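Local structure of DNA polymerase (2PY5) at residues K493-R496 / Q497-I501; V528-A531 / G532-D535; D200-T204 / K205-K209. The protein replicates the DNA of Bacillus phage phi29 from a protein primer, with high processivity and strand displacement, and proofreads through a 3'-5' exonuclease. The protein carries 2 engineered substitutions. One frame throughout, in Å; residues are numbered along the deposited sequence.

Contact 1 (K493-R496 / Q497-I501)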
ATOM      1  N   LYS F 493      -4.063 -25.402   3.312  1.00 28.93           N
ATOM      2  CA  LYS F 493      -3.650 -25.351   4.699  1.00 31.00           C
ATOM      3  C   LYS F 493      -3.433 -23.894   5.097  1.00 30.55           C
ATOM      4  O   LYS F 493      -2.688 -23.155   4.440  1.00 28.64           O
ATOM      5  CB  LYS F 493      -2.394 -26.180   4.957  1.00 31.04           C
ATOM      6  CG  LYS F 493      -2.031 -26.245   6.460  1.00 34.25           C
ATOM      7  CD  LYS F 493      -0.762 -27.033   6.715  1.00 39.32           C
ATOM      8  CE  LYS F 493      -0.983 -28.536   6.793  1.00 42.96           C
ATOM      9  NZ  LYS F 493       0.207 -29.183   7.419  1.00 48.12           N
ATOM     10  N   TYR F 494      -4.156 -23.481   6.135  1.00 28.81           N
ATOM     11  CA  TYR F 494      -4.123 -22.118   6.652  1.00 29.49           C
ATOM     12  C   TYR F 494      -3.494 -22.153   8.041  1.00 30.72           C
ATOM     13  O   TYR F 494      -3.971 -22.848   8.938  1.00 31.50           O
ATOM     14  CB  TYR F 494      -5.540 -21.535   6.762  1.00 31.28           C
ATOM     15  CG  TYR F 494      -6.260 -21.374   5.442  1.00 29.07           C
ATOM     16  CD1 TYR F 494      -6.814 -22.482   4.787  1.00 28.17           C
ATOM     17  CD2 TYR F 494      -6.388 -20.128   4.849  1.00 28.98           C
ATOM     18  CE1 TYR F 494      -7.492 -22.330   3.560  1.00 28.43           C
ATOM     19  CE2 TYR F 494      -7.064 -19.967   3.642  1.00 29.21           C
ATOM     20  CZ  TYR F 494      -7.595 -21.075   3.002  1.00 29.46           C
ATOM     21  OH  TYR F 494      -8.252 -20.935   1.807  1.00 30.44           O
ATOM     22  N   LEU F 495      -2.395 -21.433   8.209  1.00 32.07           N
ATOM     23  CA  LEU F 495      -1.674 -21.445   9.483  1.00 31.09           C
ATOM     24  C   LEU F 495      -2.029 -20.244  10.340  1.00 34.39           C
ATOM     25  O   LEU F 495      -2.215 -20.372  11.551  1.00 35.73           O
ATOM     26  CB  LEU F 495      -0.174 -21.457   9.223  1.00 31.33           C
ATOM     27  CG  LEU F 495       0.379 -22.607   8.397  1.00 29.74           C
ATOM     28  CD1 LEU F 495       1.876 -22.433   8.199  1.00 31.03           C
ATOM     29  CD2 LEU F 495       0.059 -23.981   9.007  1.00 30.99           C
ATOM     30  N   ARG F 496      -2.074 -19.076   9.704  1.00 35.40           N
ATOM     31  CA  ARG F 496      -2.347 -17.787  10.357  1.00 36.67           C
ATOM     32  C   ARG F 496      -3.022 -16.866   9.362  1.00 38.34           C
ATOM     33  O   ARG F 496      -3.095 -17.177   8.163  1.00 35.76           O
ATOM     34  CB  ARG F 496      -1.029 -17.127  10.790  1.00 37.95           C
ATOM     35  CG  ARG F 496      -0.140 -17.952  11.695  1.00 42.20           C
ATOM     36  CD  ARG F 496      -0.688 -17.951  13.103  1.00 42.66           C
ATOM     37  NE  ARG F 496       0.220 -18.583  14.052  1.00 43.72           N
ATOM     38  CZ  ARG F 496       0.179 -19.860  14.416  1.00 41.97           C
ATOM     39  NH1 ARG F 496      -0.726 -20.685  13.911  1.00 42.59           N
ATOM     40  NH2 ARG F 496       1.054 -20.325  15.301  1.00 43.04           N
ATOM     41  N   GLN F 497      -3.477 -15.708   9.843  1.00 39.87           N
ATOM     42  CA  GLN F 497      -3.888 -14.624   8.955  1.00 38.95           C
ATOM     43  C   GLN F 497      -2.787 -14.401   7.923  1.00 37.18           C
ATOM     44  O   GLN F 497      -1.593 -14.401   8.264  1.00 35.82           O
ATOM     45  CB  GLN F 497      -4.138 -13.317   9.732  1.00 43.00           C
ATOM     46  CG  GLN F 497      -5.375 -13.343  10.606  1.00 45.45           C
ATOM     47  CD  GLN F 497      -5.364 -12.308  11.734  1.00 46.68           C
ATOM     48  OE1 GLN F 497      -6.398 -11.701  12.045  1.00 48.13           O
ATOM     49  NE2 GLN F 497      -4.206 -12.126  12.373  1.00 51.89           N
ATOM     50  N   LYS F 498      -3.188 -14.249   6.662  1.00 34.27           N
ATOM     51  CA  LYS F 498      -2.272 -13.982   5.554  1.00 35.68           C
ATOM     52  C   LYS F 498      -1.204 -15.046   5.340  1.00 32.75           C
ATOM     53  O   LYS F 498      -0.199 -14.765   4.706  1.00 35.99           O
ATOM     54  CB  LYS F 498      -1.621 -12.596   5.712  1.00 37.24           C
ATOM     55  CG  LYS F 498      -2.649 -11.471   5.692  1.00 40.87           C
ATOM     56  CD  LYS F 498      -2.009 -10.115   5.686  1.00 46.43           C
ATOM     57  CE  LYS F 498      -3.060  -9.021   5.673  1.00 48.37           C
ATOM     58  NZ  LYS F 498      -3.876  -9.003   4.422  1.00 51.89           N
ATOM     59  N   THR F 499      -1.434 -16.264   5.838  1.00 33.28           N
ATOM     60  CA  THR F 499      -0.437 -17.328   5.784  1.00 32.53           C
ATOM     61  C   THR F 499      -1.117 -18.663   5.455  1.00 34.43           C
ATOM     62  O   THR F 499      -1.606 -19.353   6.347  1.00 34.27           O
ATOM     63  CB  THR F 499       0.333 -17.451   7.112  1.00 33.51           C
ATOM     64  OG1 THR F 499       0.831 -16.155   7.492  1.00 32.75           O
ATOM     65  CG2 THR F 499       1.498 -18.416   6.995  1.00 33.16           C
ATOM     66  N   TYR F 500      -1.170 -18.993   4.169  1.00 32.94           N
ATOM     67  CA  TYR F 500      -1.840 -20.201   3.718  1.00 31.92           C
ATOM     68  C   TYR F 500      -1.285 -20.673   2.374  1.00 30.98           C
ATOM     69  O   TYR F 500      -0.602 -19.935   1.674  1.00 29.89           O
ATOM     70  CB  TYR F 500      -3.360 -19.974   3.615  1.00 32.23           C
ATOM     71  CG  TYR F 500      -3.784 -19.006   2.542  1.00 32.36           C
ATOM     72  CD1 TYR F 500      -4.066 -19.467   1.282  1.00 33.24           C
ATOM     73  CD2 TYR F 500      -3.904 -17.643   2.789  1.00 37.14           C
ATOM     74  CE1 TYR F 500      -4.466 -18.620   0.279  1.00 34.46           C
ATOM     75  CE2 TYR F 500      -4.301 -16.784   1.766  1.00 35.70           C
ATOM     76  CZ  TYR F 500      -4.577 -17.301   0.523  1.00 34.99           C
ATOM     77  OH  TYR F 500      -4.983 -16.511  -0.548  1.00 39.55           O
ATOM     78  N   ILE F 501      -1.580 -21.928   2.052  1.00 27.69           N
ATOM     79  CA  ILE F 501      -1.277 -22.502   0.751  1.00 29.87           C
ATOM     80  C   ILE F 501      -2.535 -23.154   0.200  1.00 29.27           C
ATOM     81  O   ILE F 501      -3.413 -23.586   0.961  1.00 28.11           O
ATOM     82  CB  ILE F 501      -0.112 -23.532   0.785  1.00 29.12           C
ATOM     83  CG1 ILE F 501      -0.379 -24.690   1.762  1.00 27.65           C
ATOM     84  CG2 ILE F 501       1.194 -22.839   1.155  1.00 30.85           C
ATOM     85  CD1 ILE F 501       0.745 -25.705   1.868  1.00 27.27           C
TER
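Lys493 and Ile501 each donate a backbone N-H to the other's carbonyl, fixing strands 493-496 and 499-501 as an antiparallel hairpin whose axes come within 4.8 Å. A type II turn from Arg496 to Thr499 closes it. Nearer the turn the register slips by one: Leu495 N gives Thr499 O a bond of 2.9 Å, and Arg496 N adds a weak second one at 3.4 Å, the signature of a classic beta bulge. The turn bond, from Thr499 N to Arg496 O, is more bent.

Tyr494 and Tyr500 form a non-hydrogen-bonded pair and project from the same face. Their rings lie side by side, planes 21° apart and slid so far that they barely overlap. The touch falls on the CD2-CE2 side of the Tyr494 ring: CD2 lies 3.3 Å from Tyr500 CB, while CE2 stands over a face of the Tyr500 ring, 3.6 Å from CG. Tyr500 reaches this place with CG between its backbone N and carbonyl carbon (chi1 67°). On the other face Arg496, bent at chi2, folds back until NH1 binds Leu495 O at 2.8 Å; NH1 also pairs with Glu239 and NE with the terminal carboxylate of Lys575. Thr499 OG1 bonds to Gln497 O, tying down the turn.

Strand 241-250 flanks strand 491-496, and strand 523-530 flanks strand 499-509. Tyr454 meets both tyrosine rings, and Lys498 at the turn forms a salt bridge with Asp456, a ligand of the catalytic magnesium, placing the hairpin tip beside the polymerization site.

Contact 2 (V528-A531 / G532-D535). With nucleotides of chain B.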
ATOM      1  N   VAL F 528       1.157 -20.066  -2.810  1.00 33.85           N
ATOM      2  CA  VAL F 528       1.654 -19.770  -1.475  1.00 32.31           C
ATOM      3  C   VAL F 528       1.423 -18.292  -1.112  1.00 33.80           C
ATOM      4  O   VAL F 528       1.828 -17.400  -1.872  1.00 35.42           O
ATOM      5  CB  VAL F 528       3.158 -20.054  -1.399  1.00 32.07           C
ATOM      6  CG1 VAL F 528       3.659 -19.884   0.048  1.00 33.56           C
ATOM      7  CG2 VAL F 528       3.482 -21.457  -1.921  1.00 35.07           C
ATOM      8  N   LYS F 529       0.790 -18.055   0.038  1.00 33.54           N
ATOM      9  CA  LYS F 529       0.563 -16.705   0.588  1.00 38.81           C
ATOM     10  C   LYS F 529       1.053 -16.666   2.027  1.00 40.92           C
ATOM     11  O   LYS F 529       0.630 -17.463   2.875  1.00 39.93           O
ATOM     12  CB  LYS F 529      -0.920 -16.348   0.546  1.00 44.73           C
ATOM     13  CG  LYS F 529      -1.492 -16.332  -0.835  1.00 44.60           C
ATOM     14  CD  LYS F 529      -0.947 -15.177  -1.660  1.00 49.61           C
ATOM     15  CE  LYS F 529      -1.366 -15.314  -3.097  1.00 49.97           C
ATOM     16  NZ  LYS F 529      -2.841 -15.270  -3.226  1.00 55.98           N
ATOM     17  N   CYS F 530       1.988 -15.774   2.308  1.00 36.46           N
ATOM     18  CA  CYS F 530       2.513 -15.614   3.665  0.50 38.22           C
ATOM     19  C   CYS F 530       3.078 -14.219   3.728  1.00 39.90           C
ATOM     20  O   CYS F 530       4.020 -13.899   3.001  1.00 40.70           O
ATOM     21  CB  CYS F 530       3.593 -16.652   4.016  0.50 36.68           C
ATOM     22  SG  CYS F 530       4.258 -16.560   5.764  0.50 34.90           S
ATOM     23  N   ALA F 531       2.464 -13.390   4.570  1.00 36.20           N
ATOM     24  CA  ALA F 531       2.863 -11.993   4.726  1.00 36.19           C
ATOM     25  C   ALA F 531       4.320 -11.919   5.136  1.00 35.13           C
ATOM     26  O   ALA F 531       4.750 -12.615   6.057  1.00 37.79           O
ATOM     27  CB  ALA F 531       1.983 -11.307   5.762  1.00 37.47           C
ATOM     28  N   GLY F 532       5.084 -11.100   4.422  1.00 32.97           N
ATOM     29  CA  GLY F 532       6.490 -10.900   4.730  1.00 34.44           C
ATOM     30  C   GLY F 532       7.404 -11.929   4.105  1.00 35.22           C
ATOM     31  O   GLY F 532       8.621 -11.746   4.100  1.00 35.81           O
ATOM     32  N   MET F 533       6.839 -13.017   3.579  1.00 33.42           N
ATOM     33  CA  MET F 533       7.644 -14.045   2.936  1.00 34.68           C
ATOM     34  C   MET F 533       8.048 -13.536   1.561  1.00 35.51           C
ATOM     35  O   MET F 533       7.202 -13.083   0.790  1.00 35.97           O
ATOM     36  CB  MET F 533       6.851 -15.356   2.826  1.00 34.05           C
ATOM     37  CG  MET F 533       7.672 -16.537   2.415  1.00 35.26           C
ATOM     38  SD  MET F 533       6.720 -18.062   2.319  1.00 31.84           S
ATOM     39  CE  MET F 533       6.695 -18.592   4.033  1.00 34.24           C
ATOM     40  N   THR F 534       9.342 -13.580   1.264  1.00 35.02           N
ATOM     41  CA  THR F 534       9.835 -13.147  -0.045  1.00 36.72           C
ATOM     42  C   THR F 534       9.572 -14.247  -1.059  1.00 34.26           C
ATOM     43  O   THR F 534       9.259 -15.371  -0.683  1.00 35.78           O
ATOM     44  CB  THR F 534      11.339 -12.880  -0.036  1.00 36.75           C
ATOM     45  OG1 THR F 534      12.029 -14.121   0.147  1.00 37.69           O
ATOM     46  CG2 THR F 534      11.716 -11.901   1.082  1.00 39.23           C
ATOM     47  N   ASP F 535       9.716 -13.928  -2.343  1.00 36.01           N
ATOM     48  CA  ASP F 535       9.513 -14.919  -3.405  1.00 35.63           C
ATOM     49  C   ASP F 535      10.530 -16.059  -3.344  1.00 34.77           C
ATOM     50  O   ASP F 535      10.181 -17.208  -3.588  1.00 34.26           O
ATOM     51  CB  ASP F 535       9.545 -14.264  -4.796  1.00 38.55           C
ATOM     52  CG  ASP F 535       8.328 -13.399  -5.067  1.00 40.54           C
ATOM     53  OD1 ASP F 535       7.232 -13.703  -4.543  1.00 41.29           O
ATOM     54  OD2 ASP F 535       8.467 -12.410  -5.820  1.00 43.75           O
TER
ATOM     55  O5'  DG B   1       2.138 -14.292  10.929  1.00 77.06           O
ATOM     56  C5'  DG B   1       3.564 -14.125  10.950  1.00 76.17           C
ATOM     57  C4'  DG B   1       3.953 -12.667  11.104  1.00 74.69           C
ATOM     58  O4'  DG B   1       3.363 -11.892  10.036  1.00 73.74           O
ATOM     59  C3'  DG B   1       3.466 -12.004  12.397  1.00 74.16           C
ATOM     60  O3'  DG B   1       4.517 -11.864  13.392  1.00 74.62           O
ATOM     61  C2'  DG B   1       2.844 -10.677  11.939  1.00 73.12           C
ATOM     62  C1'  DG B   1       3.286 -10.560  10.482  1.00 71.23           C
ATOM     63  N9   DG B   1       2.408  -9.829   9.565  1.00 70.58           N
ATOM     64  C8   DG B   1       1.035  -9.716   9.595  1.00 70.10           C
ATOM     65  N7   DG B   1       0.550  -8.998   8.621  1.00 70.04           N
ATOM     66  C5   DG B   1       1.669  -8.610   7.895  1.00 70.05           C
ATOM     67  C6   DG B   1       1.777  -7.815   6.728  1.00 69.83           C
ATOM     68  O6   DG B   1       0.867  -7.276   6.079  1.00 70.07           O
ATOM     69  N1   DG B   1       3.103  -7.667   6.319  1.00 69.63           N
ATOM     70  C2   DG B   1       4.194  -8.215   6.952  1.00 69.84           C
ATOM     71  N2   DG B   1       5.396  -7.962   6.407  1.00 69.85           N
ATOM     72  N3   DG B   1       4.107  -8.962   8.048  1.00 69.71           N
ATOM     73  C4   DG B   1       2.821  -9.118   8.462  1.00 69.98           C
TER
HETATM   74  O   HOH W   1       4.771 -12.071   0.413  1.00 35.14           O
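Cys530 and Met533 face each other across a type II turn, and their side chains provide most of its packing. In Met533 CG lies anti to the backbone N (chi1 -169°), which sends the chain out extended as far as SD; a bend at chi3 then brings the methyl back over cysteine. Met533 CE and CB thus each lie 3.7 Å from Cys530 CB, so methionine grips cysteine from both its base and its end. Val528 adds a looser touch, CG1 to Met533 SD at 4.2 Å. Ala531 points away from this apolar cluster: its CB lies over a face of the guanine of the first nucleotide of chain B, 3.5 Å from C5, and Gly532 CA comes over that same face, 3.6 Å from N2.

The turn closes through Met533 N to Cys530 O at 3.0 Å. One water donates to Cys530 O and Met533 O, bridging the two carbonyls. The chemistry is therefore divided. Apolar groups of Cys530 and Met533 anchor the turn inwards, with Phe572 packing on both. Gly532 has the positive phi (85°) of this turn position, at which a CB would run into Ala531 O; the lack of bulk here and at Ala531 is consistent with a base lying against the turn.

Contact 3 (D200-T204 / K205-K209). With EDO (1,2-ethanediol), chain M.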
ATOM      1  N   ASP F 200     -10.931  17.631  -9.976  1.00 28.12           N
ATOM      2  CA  ASP F 200     -11.204  18.101 -11.354  1.00 29.08           C
ATOM      3  C   ASP F 200     -12.646  17.780 -11.734  1.00 29.60           C
ATOM      4  O   ASP F 200     -13.329  18.596 -12.388  1.00 30.64           O
ATOM      5  CB  ASP F 200     -10.285  17.426 -12.382  1.00 30.91           C
ATOM      6  CG  ASP F 200      -8.839  17.937 -12.349  1.00 33.94           C
ATOM      7  OD1 ASP F 200      -8.544  18.949 -11.683  1.00 36.00           O
ATOM      8  OD2 ASP F 200      -8.000  17.274 -12.997  1.00 36.89           O
ATOM      9  N   ILE F 201     -13.099  16.586 -11.361  1.00 30.09           N
ATOM     10  CA  ILE F 201     -14.395  16.082 -11.809  1.00 29.08           C
ATOM     11  C   ILE F 201     -15.548  16.650 -11.013  1.00 31.81           C
ATOM     12  O   ILE F 201     -16.564  17.041 -11.601  1.00 31.75           O
ATOM     13  CB  ILE F 201     -14.422  14.544 -11.798  1.00 31.45           C
ATOM     14  CG1 ILE F 201     -13.471  13.999 -12.866  1.00 34.18           C
ATOM     15  CG2 ILE F 201     -15.855  14.013 -12.038  1.00 34.75           C
ATOM     16  CD1 ILE F 201     -13.743  14.506 -14.267  1.00 35.89           C
ATOM     17  N   ILE F 202     -15.410  16.730  -9.692  1.00 31.11           N
ATOM     18  CA  ILE F 202     -16.501  17.292  -8.877  1.00 30.69           C
ATOM     19  C   ILE F 202     -16.426  18.813  -8.763  1.00 31.07           C
ATOM     20  O   ILE F 202     -17.431  19.442  -8.433  1.00 28.78           O
ATOM     21  CB  ILE F 202     -16.616  16.611  -7.487  1.00 30.24           C
ATOM     22  CG1 ILE F 202     -15.530  17.077  -6.526  1.00 31.31           C
ATOM     23  CG2 ILE F 202     -16.604  15.106  -7.655  1.00 33.65           C
ATOM     24  CD1 ILE F 202     -15.987  16.988  -5.047  1.00 34.53           C
ATOM     25  N   THR F 203     -15.263  19.381  -9.126  1.00 29.61           N
ATOM     26  CA  THR F 203     -14.883  20.802  -9.003  1.00 29.67           C
ATOM     27  C   THR F 203     -14.418  21.150  -7.608  1.00 31.11           C
ATOM     28  O   THR F 203     -14.971  20.660  -6.623  1.00 30.08           O
ATOM     29  CB  THR F 203     -15.982  21.827  -9.429  1.00 31.53           C
ATOM     30  OG1 THR F 203     -16.980  21.952  -8.393  1.00 32.78           O
ATOM     31  CG2 THR F 203     -16.620  21.432 -10.752  1.00 32.59           C
ATOM     32  N   THR F 204     -13.391  21.992  -7.528  1.00 31.88           N
ATOM     33  CA  THR F 204     -12.872  22.456  -6.252  1.00 32.91           C
ATOM     34  C   THR F 204     -13.939  23.216  -5.455  1.00 33.40           C
ATOM     35  O   THR F 204     -14.006  23.075  -4.252  1.00 34.38           O
ATOM     36  CB  THR F 204     -11.604  23.328  -6.444  1.00 36.32           C
ATOM     37  OG1 THR F 204     -10.518  22.497  -6.862  1.00 37.99           O
ATOM     38  CG2 THR F 204     -11.228  24.025  -5.160  1.00 42.85           C
ATOM     39  N   LYS F 205     -14.779  23.997  -6.136  1.00 35.45           N
ATOM     40  CA  LYS F 205     -15.877  24.712  -5.483  1.00 36.24           C
ATOM     41  C   LYS F 205     -16.744  23.736  -4.683  1.00 34.13           C
ATOM     42  O   LYS F 205     -17.011  23.962  -3.492  1.00 35.59           O
ATOM     43  CB  LYS F 205     -16.733  25.439  -6.525  1.00 40.54           C
ATOM     44  CG  LYS F 205     -17.871  26.260  -5.946  1.00 45.31           C
ATOM     45  CD  LYS F 205     -18.573  27.062  -7.038  1.00 46.98           C
ATOM     46  CE  LYS F 205     -19.700  27.918  -6.468  1.00 49.47           C
ATOM     47  NZ  LYS F 205     -19.206  28.997  -5.563  1.00 50.61           N
ATOM     48  N   LYS F 206     -17.182  22.658  -5.328  1.00 31.99           N
ATOM     49  CA  LYS F 206     -18.011  21.668  -4.638  1.00 31.98           C
ATOM     50  C   LYS F 206     -17.214  20.964  -3.553  1.00 30.70           C
ATOM     51  O   LYS F 206     -17.716  20.762  -2.449  1.00 31.32           O
ATOM     52  CB  LYS F 206     -18.590  20.633  -5.606  1.00 33.29           C
ATOM     53  CG  LYS F 206     -19.526  19.614  -4.920  1.00 34.65           C
ATOM     54  CD  LYS F 206     -20.323  18.752  -5.894  1.00 36.52           C
ATOM     55  CE  LYS F 206     -21.183  17.725  -5.149  1.00 39.84           C
ATOM     56  NZ  LYS F 206     -21.738  16.670  -6.075  1.00 39.57           N
ATOM     57  N   PHE F 207     -15.978  20.583  -3.862  1.00 28.13           N
ATOM     58  CA  PHE F 207     -15.138  19.867  -2.886  1.00 29.65           C
ATOM     59  C   PHE F 207     -15.062  20.653  -1.568  1.00 31.53           C
ATOM     60  O   PHE F 207     -15.244  20.091  -0.497  1.00 30.87           O
ATOM     61  CB  PHE F 207     -13.729  19.628  -3.449  1.00 30.14           C
ATOM     62  CG  PHE F 207     -12.903  18.712  -2.618  1.00 29.74           C
ATOM     63  CD1 PHE F 207     -12.761  17.375  -2.963  1.00 30.11           C
ATOM     64  CD2 PHE F 207     -12.269  19.172  -1.466  1.00 30.25           C
ATOM     65  CE1 PHE F 207     -11.991  16.514  -2.172  1.00 32.75           C
ATOM     66  CE2 PHE F 207     -11.520  18.306  -0.676  1.00 32.25           C
ATOM     67  CZ  PHE F 207     -11.393  16.983  -1.030  1.00 32.91           C
ATOM     68  N   LYS F 208     -14.799  21.961  -1.660  1.00 32.55           N
ATOM     69  CA  LYS F 208     -14.672  22.805  -0.476  1.00 34.70           C
ATOM     70  C   LYS F 208     -15.975  22.901   0.318  1.00 34.99           C
ATOM     71  O   LYS F 208     -15.964  22.989   1.548  1.00 37.43           O
ATOM     72  CB  LYS F 208     -14.221  24.211  -0.877  1.00 37.30           C
ATOM     73  CG  LYS F 208     -12.814  24.271  -1.423  1.00 42.46           C
ATOM     74  CD  LYS F 208     -12.522  25.670  -1.922  1.00 46.83           C
ATOM     75  CE  LYS F 208     -11.098  25.821  -2.371  1.00 49.88           C
ATOM     76  NZ  LYS F 208     -10.983  26.975  -3.317  1.00 52.00           N
ATOM     77  N   LYS F 209     -17.088  22.869  -0.388  1.00 34.34           N
ATOM     78  CA  LYS F 209     -18.401  22.996   0.236  1.00 36.72           C
ATOM     79  C   LYS F 209     -18.755  21.719   0.978  1.00 36.45           C
ATOM     80  O   LYS F 209     -19.228  21.768   2.126  1.00 38.73           O
ATOM     81  CB  LYS F 209     -19.450  23.302  -0.827  1.00 40.56           C
ATOM     82  CG  LYS F 209     -20.824  23.644  -0.280  1.00 45.28           C
ATOM     83  CD  LYS F 209     -21.701  24.209  -1.376  1.00 50.10           C
ATOM     84  CE  LYS F 209     -23.044  24.694  -0.850  1.00 52.32           C
ATOM     85  NZ  LYS F 209     -23.756  25.514  -1.883  1.00 54.86           N
TER
HETATM   86  C1  EDO M8011     -12.511  24.149   2.465  1.00 42.35           C
HETATM   87  O1  EDO M8011     -13.928  24.176   2.694  1.00 40.62           O
HETATM   88  C2  EDO M8011     -11.938  22.763   2.761  1.00 41.36           C
HETATM   89  O2  EDO M8011     -12.203  21.813   1.725  1.00 40.68           O
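Thr203 meets Lys206 through a helix cap: its OG1 accepts from Lys206 N at 3.2 Å, with an N-H...O angle of 164°, as the N-cap of helix 204-210. The same hydroxyl donates to Ile202 O at 2.6 Å, in the carbonyl plane and on a lone pair. It can serve both because OG1 lies between the backbone N and the carbonyl carbon (chi1 77°). One oxygen therefore joins the last turn of helix 190-202 to the first turn of the next. Thr203 itself leaves helical geometry with a positive phi, 81°, where the chain changes direction.

Backbone bonds then start the new helix, Phe207 N to Thr203 O and Lys208 N to Thr204 O, each 2.9 Å.

Apolar packing involves Ile202, whose CD1 reaches Phe207 at CA (3.7 Å) and CB (3.8 Å) and meets the ring obliquely. The Phe207 side chain also packs on Leu195 and Phe198, and its ring has a cation-pi partner in Lys199. Thr204 CG2 is squeezed against Lys208 CE at 3.3 Å, the lysine chain running extended past the methyl.

An ethanediol, probably from the crystallisation liquor, donates to Lys208 O at 2.6 Å. The cap and the buried phenylalanine join this helix to the one before it; its several lysines probably give it a positive surface, consistent with a region involved in DNA binding and in interaction with the terminal protein.

How the contacts relate
Along the chain contact 3 comes first, then contact 1, then contact 2. The last two are neighbours in one antiparallel sheet of the polymerization region, centres about 10 Å apart: a probable hydrogen bond from Tyr500 N to Lys529 O (2.7 Å) joins strands 499-509 and 523-530, and another from Ala531 N to Lys498 O (3.0 Å) carries the pairing on into the turns. The two turns lie side by side next to the bound DNA, with residues implicated in template-primer binding and primer-terminus stabilization. Contact 3 lies across the chain's centre, its centre about 44 Å from that of contact 1 and about 41 Å from that of contact 2, in a region involved in coordinating synthesis with degradation.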